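Local structure of histone acetyltransferase HPA2 and related acetyltransferases (Corynebacterium glutamicum ATCC 13032, 2QEC) at residues I17-V22 and K44-F49; E23-D28 and L128-T133. The protein probably transfers acyl groups, most likely acetyl from acetyl-CoA, as a member of the GCN5-related N-acetyltransferase (GNAT) family with an unidentified acceptor. The protein carries 1 engineered substitution. All blocks are in the same frame, centred on the assembly; numbering follows the deposited sequence.

Both contacts use helix 14-25, contact 1 in its middle and contact 2 toward its C-terminal end. In contact 1 the helix lies on helix 43-60 in a largely buried interface of aliphatic and aromatic side chains, finished on its more exposed side by a salt bridge. Contact 2 sets the C-terminal part of the same helix against strand 126-133 of the central sheet; it is smaller, only partly buried, and has no hydrogen bond between its segments. The two meet where Phe49 and Leu45 pack on Phe25 and its neighbour Ala26, and where Leu21 touches Thr130, so the two contacts adjoin and the helix pair packs against the sheet.

Contact 1 of 2, residues I17-V22 and K44-F49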
ATOM      1  N   ILE A  17     -12.487  26.400  13.757  1.00 41.80           N
ATOM      2  CA  ILE A  17     -12.023  25.217  13.001  1.00 40.28           C
ATOM      3  C   ILE A  17     -13.200  24.623  12.180  1.00 42.46           C
ATOM      4  O   ILE A  17     -13.084  24.388  10.971  1.00 41.89           O
ATOM      5  CB  ILE A  17     -11.410  24.219  13.963  1.00 44.34           C
ATOM      6  CG1 ILE A  17      -9.993  24.658  14.348  1.00 48.84           C
ATOM      7  CG2 ILE A  17     -11.324  22.837  13.363  1.00 40.87           C
ATOM      8  CD1 ILE A  17      -9.405  23.879  15.436  1.00 50.90           C
ATOM      9  N   VAL A  18     -14.338  24.445  12.839  1.00 44.61           N
ATOM     10  CA  VAL A  18     -15.549  23.914  12.183  1.00 43.37           C
ATOM     11  C   VAL A  18     -16.018  24.874  11.101  1.00 42.12           C
ATOM     12  O   VAL A  18     -16.374  24.453  10.009  1.00 42.60           O
ATOM     13  CB  VAL A  18     -16.637  23.633  13.199  1.00 43.01           C
ATOM     14  CG1 VAL A  18     -17.981  23.315  12.507  1.00 46.45           C
ATOM     15  CG2 VAL A  18     -16.216  22.508  14.155  1.00 46.71           C
ATOM     16  N   ASP A  19     -16.025  26.175  11.392  1.00 45.26           N
ATOM     17  CA  ASP A  19     -16.361  27.190  10.386  1.00 44.93           C
ATOM     18  C   ASP A  19     -15.502  27.039   9.150  1.00 43.44           C
ATOM     19  O   ASP A  19     -15.994  27.166   8.018  1.00 42.51           O
ATOM     20  CB  ASP A  19     -16.135  28.611  10.883  1.00 43.08           C
ATOM     21  CG  ASP A  19     -17.150  29.060  11.902  1.00 47.58           C
ATOM     22  OD1 ASP A  19     -18.226  28.439  12.035  1.00 49.39           O
ATOM     23  OD2 ASP A  19     -16.838  30.042  12.589  1.00 48.21           O
ATOM     24  N   VAL A  20     -14.211  26.828   9.355  1.00 43.84           N
ATOM     25  CA  VAL A  20     -13.260  26.655   8.219  1.00 40.64           C
ATOM     26  C   VAL A  20     -13.515  25.367   7.392  1.00 43.92           C
ATOM     27  O   VAL A  20     -13.517  25.379   6.150  1.00 43.10           O
ATOM     28  CB  VAL A  20     -11.782  26.718   8.695  1.00 46.75           C
ATOM     29  CG1 VAL A  20     -10.854  26.410   7.577  1.00 39.72           C
ATOM     30  CG2 VAL A  20     -11.455  28.152   9.209  1.00 42.03           C
ATOM     31  N   LEU A  21     -13.745  24.260   8.074  1.00 41.87           N
ATOM     32  CA  LEU A  21     -14.110  23.014   7.405  1.00 40.68           C
ATOM     33  C   LEU A  21     -15.388  23.144   6.564  1.00 43.32           C
ATOM     34  O   LEU A  21     -15.462  22.668   5.438  1.00 45.05           O
ATOM     35  CB  LEU A  21     -14.259  21.912   8.454  1.00 43.31           C
ATOM     36  CG  LEU A  21     -12.948  21.471   9.112  1.00 44.66           C
ATOM     37  CD1 LEU A  21     -13.185  20.731  10.446  1.00 43.56           C
ATOM     38  CD2 LEU A  21     -12.146  20.667   8.178  1.00 44.11           C
ATOM     39  N   VAL A  22     -16.402  23.762   7.146  1.00 44.48           N
ATOM     40  CA  VAL A  22     -17.685  23.939   6.478  1.00 44.15           C
ATOM     41  C   VAL A  22     -17.521  24.812   5.228  1.00 47.03           C
ATOM     42  O   VAL A  22     -18.065  24.490   4.173  1.00 47.21           O
ATOM     43  CB  VAL A  22     -18.723  24.550   7.439  1.00 44.76           C
ATOM     44  CG1 VAL A  22     -19.990  24.952   6.685  1.00 44.92           C
ATOM     45  CG2 VAL A  22     -19.049  23.565   8.571  1.00 41.88           C
ATOM     46  N   LYS A  44     -26.141  20.087   8.659  1.00 38.33           N
ATOM     47  CA  LYS A  44     -25.843  18.687   8.920  1.00 42.02           C
ATOM     48  C   LYS A  44     -24.333  18.429   8.719  1.00 38.18           C
ATOM     49  O   LYS A  44     -23.712  17.734   9.519  1.00 38.63           O
ATOM     50  CB  LYS A  44     -26.690  17.768   8.042  1.00 43.67           C
ATOM     51  CG  LYS A  44     -28.185  17.824   8.378  1.00 44.32           C
ATOM     52  CD  LYS A  44     -29.043  16.921   7.455  1.00 45.96           C
ATOM     53  CE  LYS A  44     -29.305  17.536   6.070  1.00 48.83           C
ATOM     54  NZ  LYS A  44     -30.477  16.881   5.333  1.00 43.56           N
ATOM     55  N   LEU A  45     -23.736  19.053   7.711  1.00 40.56           N
ATOM     56  CA  LEU A  45     -22.272  18.952   7.508  1.00 40.29           C
ATOM     57  C   LEU A  45     -21.506  19.516   8.698  1.00 41.53           C
ATOM     58  O   LEU A  45     -20.514  18.928   9.151  1.00 43.26           O
ATOM     59  CB  LEU A  45     -21.860  19.724   6.262  1.00 41.67           C
ATOM     60  CG  LEU A  45     -20.362  19.772   5.873  1.00 40.03           C
ATOM     61  CD1 LEU A  45     -19.876  18.401   5.625  1.00 42.06           C
ATOM     62  CD2 LEU A  45     -20.158  20.605   4.652  1.00 41.78           C
ATOM     63  N   ARG A  46     -21.938  20.689   9.150  1.00 40.49           N
ATOM     64  CA  ARG A  46     -21.435  21.302  10.368  1.00 38.99           C
ATOM     65  C   ARG A  46     -21.502  20.377  11.587  1.00 39.66           C
ATOM     66  O   ARG A  46     -20.506  20.196  12.285  1.00 44.65           O
ATOM     67  CB  ARG A  46     -22.183  22.585  10.655  1.00 36.50           C
ATOM     68  CG  ARG A  46     -21.635  23.277  11.924  1.00 44.13           C
ATOM     69  CD  ARG A  46     -22.320  24.602  12.190  1.00 44.05           C
ATOM     70  NE  ARG A  46     -22.072  25.515  11.081  1.00 49.49           N
ATOM     71  CZ  ARG A  46     -20.998  26.288  10.939  1.00 52.80           C
ATOM     72  NH1 ARG A  46     -20.032  26.317  11.865  1.00 44.93           N
ATOM     73  NH2 ARG A  46     -20.924  27.065   9.851  1.00 54.11           N
ATOM     74  N   ALA A  47     -22.655  19.745  11.804  1.00 40.96           N
ATOM     75  CA  ALA A  47     -22.824  18.778  12.886  1.00 43.43           C
ATOM     76  C   ALA A  47     -21.850  17.610  12.740  1.00 43.61           C
ATOM     77  O   ALA A  47     -21.290  17.162  13.729  1.00 45.71           O
ATOM     78  CB  ALA A  47     -24.260  18.264  12.932  1.00 44.00           C
ATOM     79  N   LEU A  48     -21.609  17.161  11.515  1.00 43.44           N
ATOM     80  CA  LEU A  48     -20.682  16.037  11.278  1.00 43.80           C
ATOM     81  C   LEU A  48     -19.276  16.381  11.727  1.00 43.53           C
ATOM     82  O   LEU A  48     -18.653  15.624  12.465  1.00 46.05           O
ATOM     83  CB  LEU A  48     -20.656  15.622   9.797  1.00 42.50           C
ATOM     84  CG  LEU A  48     -19.601  14.544   9.427  1.00 45.72           C
ATOM     85  CD1 LEU A  48     -19.841  13.253  10.226  1.00 47.73           C
ATOM     86  CD2 LEU A  48     -19.536  14.233   7.968  1.00 44.39           C
ATOM     87  N   PHE A  49     -18.775  17.511  11.239  1.00 42.55           N
ATOM     88  CA  PHE A  49     -17.464  18.020  11.634  1.00 43.11           C
ATOM     89  C   PHE A  49     -17.340  18.271  13.148  1.00 46.59           C
ATOM     90  O   PHE A  49     -16.316  17.945  13.736  1.00 50.49           O
ATOM     91  CB  PHE A  49     -17.113  19.293  10.846  1.00 43.04           C
ATOM     92  CG  PHE A  49     -16.776  19.055   9.386  1.00 41.07           C
ATOM     93  CD1 PHE A  49     -15.911  18.044   9.015  1.00 46.07           C
ATOM     94  CD2 PHE A  49     -17.285  19.868   8.391  1.00 41.11           C
ATOM     95  CE1 PHE A  49     -15.576  17.850   7.699  1.00 44.30           C
ATOM     96  CE2 PHE A  49     -16.943  19.667   7.050  1.00 38.60           C
ATOM     97  CZ  PHE A  49     -16.091  18.654   6.719  1.00 44.83           C
TER
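Arg46 NH1 donates a hydrogen bond to Asp19 OD1 at 2.8 Å, with an N-H...O angle of 154°, and the pair forms a salt bridge between helices 14-25 and 43-60. The carboxylate and guanidinium planes are turned 72° apart, and the bridge has a single prong: NH1 meets OD1 nearly along its C-O axis, the oxygen sitting slightly out of the guanidinium plane, while Arg46 NH2 stays 3.7 Å from the same oxygen. The arginine chain leaves its helix extended and then bends at chi3 (-62°), which carries the guanidinium across to Asp19. Beneath this bridge, Val22 CG2 lies over the centre of one guanidinium face, and Val18 CG1 touches Arg46 CG at 3.7 Å, giving the long methylene chain an apolar bed.

Deeper in, Phe49 points toward helix 14-25, where Leu21 and Val22 meet its ring. Leu21 lays its CB over one face, 3.8 Å from the centroid, as a CH-pi contact, with its CD1 alongside, and Val22 puts one methyl, CG2, at the ring edge, 4.1 Å from Phe49 CD2. Phe31 adds an edge-to-face ring contact. Leu21 also reaches Thr130 and Ala132 of the central sheet, so the helix pair is packed down onto it. The chemistry is thus graded: dispersion holds the buried layer, and one charge pair, partly exposed and probably moderated by solvent, fixes the outer edge.

Contact 2 of 2, residues E23-D28 and L128-T133; sequences EAFAND and LYTVAT. With EDO (1,2-ethanediol), chain D; EDO (1,2-ethanediol), chain G.
Thr130, which with Tyr129 forms a classic beta bulge facing Leu78 on strand 73-80, lies beside the ring of Phe25. Its chi1 of -159° sets OG1 opposite the backbone N, on the helix side, obliquely near Phe25 CE2 and CZ; the modelled 3.0 Å from OG1 to Phe25 CE2 is so short for oxygen and carbon that its exact value is doubtful. Val131 follows with its side chain directed away from the helix; its carbonyl O comes within 3.7 Å of Phe25 CZ, while its N gives a weak hydrogen bond of 3.0 Å to O2 of the 1,2-ethanediol of chain D. At Ala132 the strand faces the helix again, and here the contact is soundest: its CB meets Ala24 CB at 3.6 Å and Phe25 CE2 at 3.8 Å. Small alanines let this part of the helix lie close to the sheet, and Ala24 CB also lies over a face of its neighbour's ring. Thr133 points away, and its OG1 shares a 2.9 Å hydrogen bond with O2 of the 1,2-ethanediol of chain G. Nearby, Glu23 OE1 bonds to Ser135 N, just past the strand.

The strand's face toward the helix is thus joined mainly by apolar packing, whereas along its edge Val131 N and Thr133 OG1 hold diols that probably came from the crystallisation liquor. Independently of them, the bulge is consistent with the GNAT fold, in which such a strand usually lines the acetyl-CoA site.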
ATOM      1  N   GLU A  23     -16.799  25.926   5.352  1.00 44.10           N
ATOM      2  CA  GLU A  23     -16.594  26.821   4.224  1.00 44.13           C
ATOM      3  C   GLU A  23     -15.857  26.068   3.156  1.00 47.40           C
ATOM      4  O   GLU A  23     -16.215  26.147   2.002  1.00 49.58           O
ATOM      5  CB  GLU A  23     -15.820  28.074   4.635  1.00 46.51           C
ATOM      6  CG  GLU A  23     -15.663  29.084   3.508  1.00 51.12           C
ATOM      7  CD  GLU A  23     -14.600  30.113   3.787  1.00 62.88           C
ATOM      8  OE1 GLU A  23     -13.414  29.768   3.657  1.00 63.11           O
ATOM      9  OE2 GLU A  23     -14.940  31.269   4.107  1.00 64.65           O
ATOM     10  N   ALA A  24     -14.843  25.300   3.531  1.00 45.54           N
ATOM     11  CA  ALA A  24     -14.060  24.607   2.541  1.00 45.79           C
ATOM     12  C   ALA A  24     -14.914  23.529   1.837  1.00 46.93           C
ATOM     13  O   ALA A  24     -14.818  23.339   0.637  1.00 48.51           O
ATOM     14  CB  ALA A  24     -12.821  23.992   3.171  1.00 45.88           C
ATOM     15  N   PHE A  25     -15.760  22.829   2.579  1.00 46.44           N
ATOM     16  CA  PHE A  25     -16.347  21.597   2.046  1.00 44.82           C
ATOM     17  C   PHE A  25     -17.851  21.689   1.770  1.00 43.88           C
ATOM     18  O   PHE A  25     -18.458  20.692   1.435  1.00 45.79           O
ATOM     19  CB  PHE A  25     -15.996  20.431   2.964  1.00 42.24           C
ATOM     20  CG  PHE A  25     -14.512  20.139   3.018  1.00 50.47           C
ATOM     21  CD1 PHE A  25     -13.791  19.902   1.844  1.00 53.47           C
ATOM     22  CD2 PHE A  25     -13.831  20.127   4.221  1.00 44.46           C
ATOM     23  CE1 PHE A  25     -12.431  19.674   1.885  1.00 58.19           C
ATOM     24  CE2 PHE A  25     -12.473  19.902   4.263  1.00 46.48           C
ATOM     25  CZ  PHE A  25     -11.767  19.674   3.111  1.00 49.28           C
ATOM     26  N   ALA A  26     -18.431  22.882   1.893  1.00 45.26           N
ATOM     27  CA  ALA A  26     -19.859  23.065   1.750  1.00 46.44           C
ATOM     28  C   ALA A  26     -20.380  22.551   0.415  1.00 49.03           C
ATOM     29  O   ALA A  26     -21.529  22.122   0.328  1.00 48.72           O
ATOM     30  CB  ALA A  26     -20.230  24.535   1.917  1.00 48.35           C
ATOM     31  N   ASN A  27     -19.553  22.607  -0.628  1.00 49.10           N
ATOM     32  CA  ASN A  27     -19.996  22.191  -1.958  1.00 53.03           C
ATOM     33  C   ASN A  27     -19.179  21.082  -2.522  1.00 52.99           C
ATOM     34  O   ASN A  27     -19.250  20.835  -3.710  1.00 54.18           O
ATOM     35  CB  ASN A  27     -19.990  23.369  -2.931  1.00 54.99           C
ATOM     36  CG  ASN A  27     -21.005  24.408  -2.555  1.00 61.00           C
ATOM     37  OD1 ASN A  27     -20.657  25.498  -2.105  1.00 72.69           O
ATOM     38  ND2 ASN A  27     -22.286  24.060  -2.691  1.00 70.66           N
ATOM     39  N   ASP A  28     -18.443  20.394  -1.662  1.00 49.34           N
ATOM     40  CA  ASP A  28     -17.577  19.319  -2.090  1.00 49.08           C
ATOM     41  C   ASP A  28     -18.301  17.973  -2.198  1.00 51.15           C
ATOM     42  O   ASP A  28     -18.718  17.432  -1.187  1.00 50.48           O
ATOM     43  CB  ASP A  28     -16.440  19.188  -1.089  1.00 49.36           C
ATOM     44  CG  ASP A  28     -15.301  18.343  -1.605  1.00 54.10           C
ATOM     45  OD1 ASP A  28     -15.553  17.292  -2.204  1.00 58.90           O
ATOM     46  OD2 ASP A  28     -14.142  18.738  -1.393  1.00 56.40           O
ATOM     47  N   LEU A 128      -3.983  11.344   6.867  1.00 40.29           N
ATOM     48  CA  LEU A 128      -4.427  12.710   6.658  1.00 40.13           C
ATOM     49  C   LEU A 128      -5.833  12.667   6.115  1.00 38.74           C
ATOM     50  O   LEU A 128      -6.025  12.346   4.934  1.00 39.64           O
ATOM     51  CB  LEU A 128      -3.489  13.428   5.696  1.00 41.02           C
ATOM     52  CG  LEU A 128      -3.953  14.853   5.364  1.00 41.69           C
ATOM     53  CD1 LEU A 128      -4.149  15.664   6.639  1.00 42.87           C
ATOM     54  CD2 LEU A 128      -2.961  15.477   4.413  1.00 42.31           C
ATOM     55  N   TYR A 129      -6.797  12.980   6.987  1.00 37.04           N
ATOM     56  CA  TYR A 129      -8.233  12.887   6.718  1.00 37.69           C
ATOM     57  C   TYR A 129      -8.670  14.047   5.878  1.00 42.42           C
ATOM     58  O   TYR A 129      -9.304  13.882   4.810  1.00 36.47           O
ATOM     59  CB  TYR A 129      -9.041  12.775   8.018  1.00 40.14           C
ATOM     60  CG  TYR A 129     -10.530  13.070   7.915  1.00 42.65           C
ATOM     61  CD1 TYR A 129     -11.350  12.414   6.990  1.00 46.70           C
ATOM     62  CD2 TYR A 129     -11.130  14.005   8.732  1.00 41.19           C
ATOM     63  CE1 TYR A 129     -12.742  12.716   6.907  1.00 38.61           C
ATOM     64  CE2 TYR A 129     -12.480  14.284   8.640  1.00 39.59           C
ATOM     65  CZ  TYR A 129     -13.273  13.632   7.713  1.00 42.23           C
ATOM     66  OH  TYR A 129     -14.628  13.931   7.658  1.00 43.38           O
ATOM     67  N   THR A 130      -8.338  15.253   6.331  1.00 42.83           N
ATOM     68  CA  THR A 130      -8.744  16.405   5.613  1.00 44.88           C
ATOM     69  C   THR A 130      -7.767  17.564   5.856  1.00 45.61           C
ATOM     70  O   THR A 130      -7.171  17.687   6.948  1.00 39.22           O
ATOM     71  CB  THR A 130     -10.207  16.742   5.984  1.00 49.23           C
ATOM     72  OG1 THR A 130     -10.782  17.556   4.971  1.00 61.88           O
ATOM     73  CG2 THR A 130     -10.293  17.406   7.329  1.00 44.18           C
ATOM     74  N   VAL A 131      -7.611  18.379   4.817  1.00 45.56           N
ATOM     75  CA  VAL A 131      -6.885  19.648   4.883  1.00 45.00           C
ATOM     76  C   VAL A 131      -7.743  20.699   4.232  1.00 44.02           C
ATOM     77  O   VAL A 131      -8.220  20.540   3.113  1.00 39.75           O
ATOM     78  CB  VAL A 131      -5.423  19.516   4.284  1.00 49.35           C
ATOM     79  CG1 VAL A 131      -5.448  18.955   2.900  1.00 57.61           C
ATOM     80  CG2 VAL A 131      -4.699  20.874   4.263  1.00 55.17           C
ATOM     81  N   ALA A 132      -8.035  21.778   4.966  1.00 37.62           N
ATOM     82  CA  ALA A 132      -8.898  22.789   4.500  1.00 38.81           C
ATOM     83  C   ALA A 132      -8.259  24.138   4.700  1.00 39.86           C
ATOM     84  O   ALA A 132      -7.596  24.363   5.721  1.00 38.04           O
ATOM     85  CB  ALA A 132     -10.211  22.720   5.281  1.00 40.92           C
ATOM     86  N   THR A 133      -8.477  25.008   3.725  1.00 38.61           N
ATOM     87  CA  THR A 133      -7.956  26.376   3.668  1.00 40.36           C
ATOM     88  C   THR A 133      -9.133  27.313   3.577  1.00 43.01           C
ATOM     89  O   THR A 133     -10.055  27.061   2.796  1.00 43.79           O
ATOM     90  CB  THR A 133      -7.099  26.574   2.382  1.00 41.49           C
ATOM     91  OG1 THR A 133      -5.952  25.716   2.461  1.00 44.49           O
ATOM     92  CG2 THR A 133      -6.616  28.007   2.199  1.00 44.99           C
TER
HETATM   93  C1  EDO D 206      -6.039  15.508   1.649  1.00 61.45           C
HETATM   94  O1  EDO D 206      -6.269  14.332   0.875  1.00 58.17           O
HETATM   95  C2  EDO D 206      -7.176  15.710   2.650  1.00 60.46           C
HETATM   96  O2  EDO D 206      -8.062  16.796   2.273  1.00 59.81           O
HETATM   97  C1  EDO G 209      -4.329  22.144   0.486  1.00 69.96           C
HETATM   98  O1  EDO G 209      -3.677  20.951  -0.007  1.00 74.78           O
HETATM   99  C2  EDO G 209      -5.865  22.099   0.429  1.00 73.69           C
HETATM  100  O2  EDO G 209      -6.478  23.132   1.240  1.00 59.81           O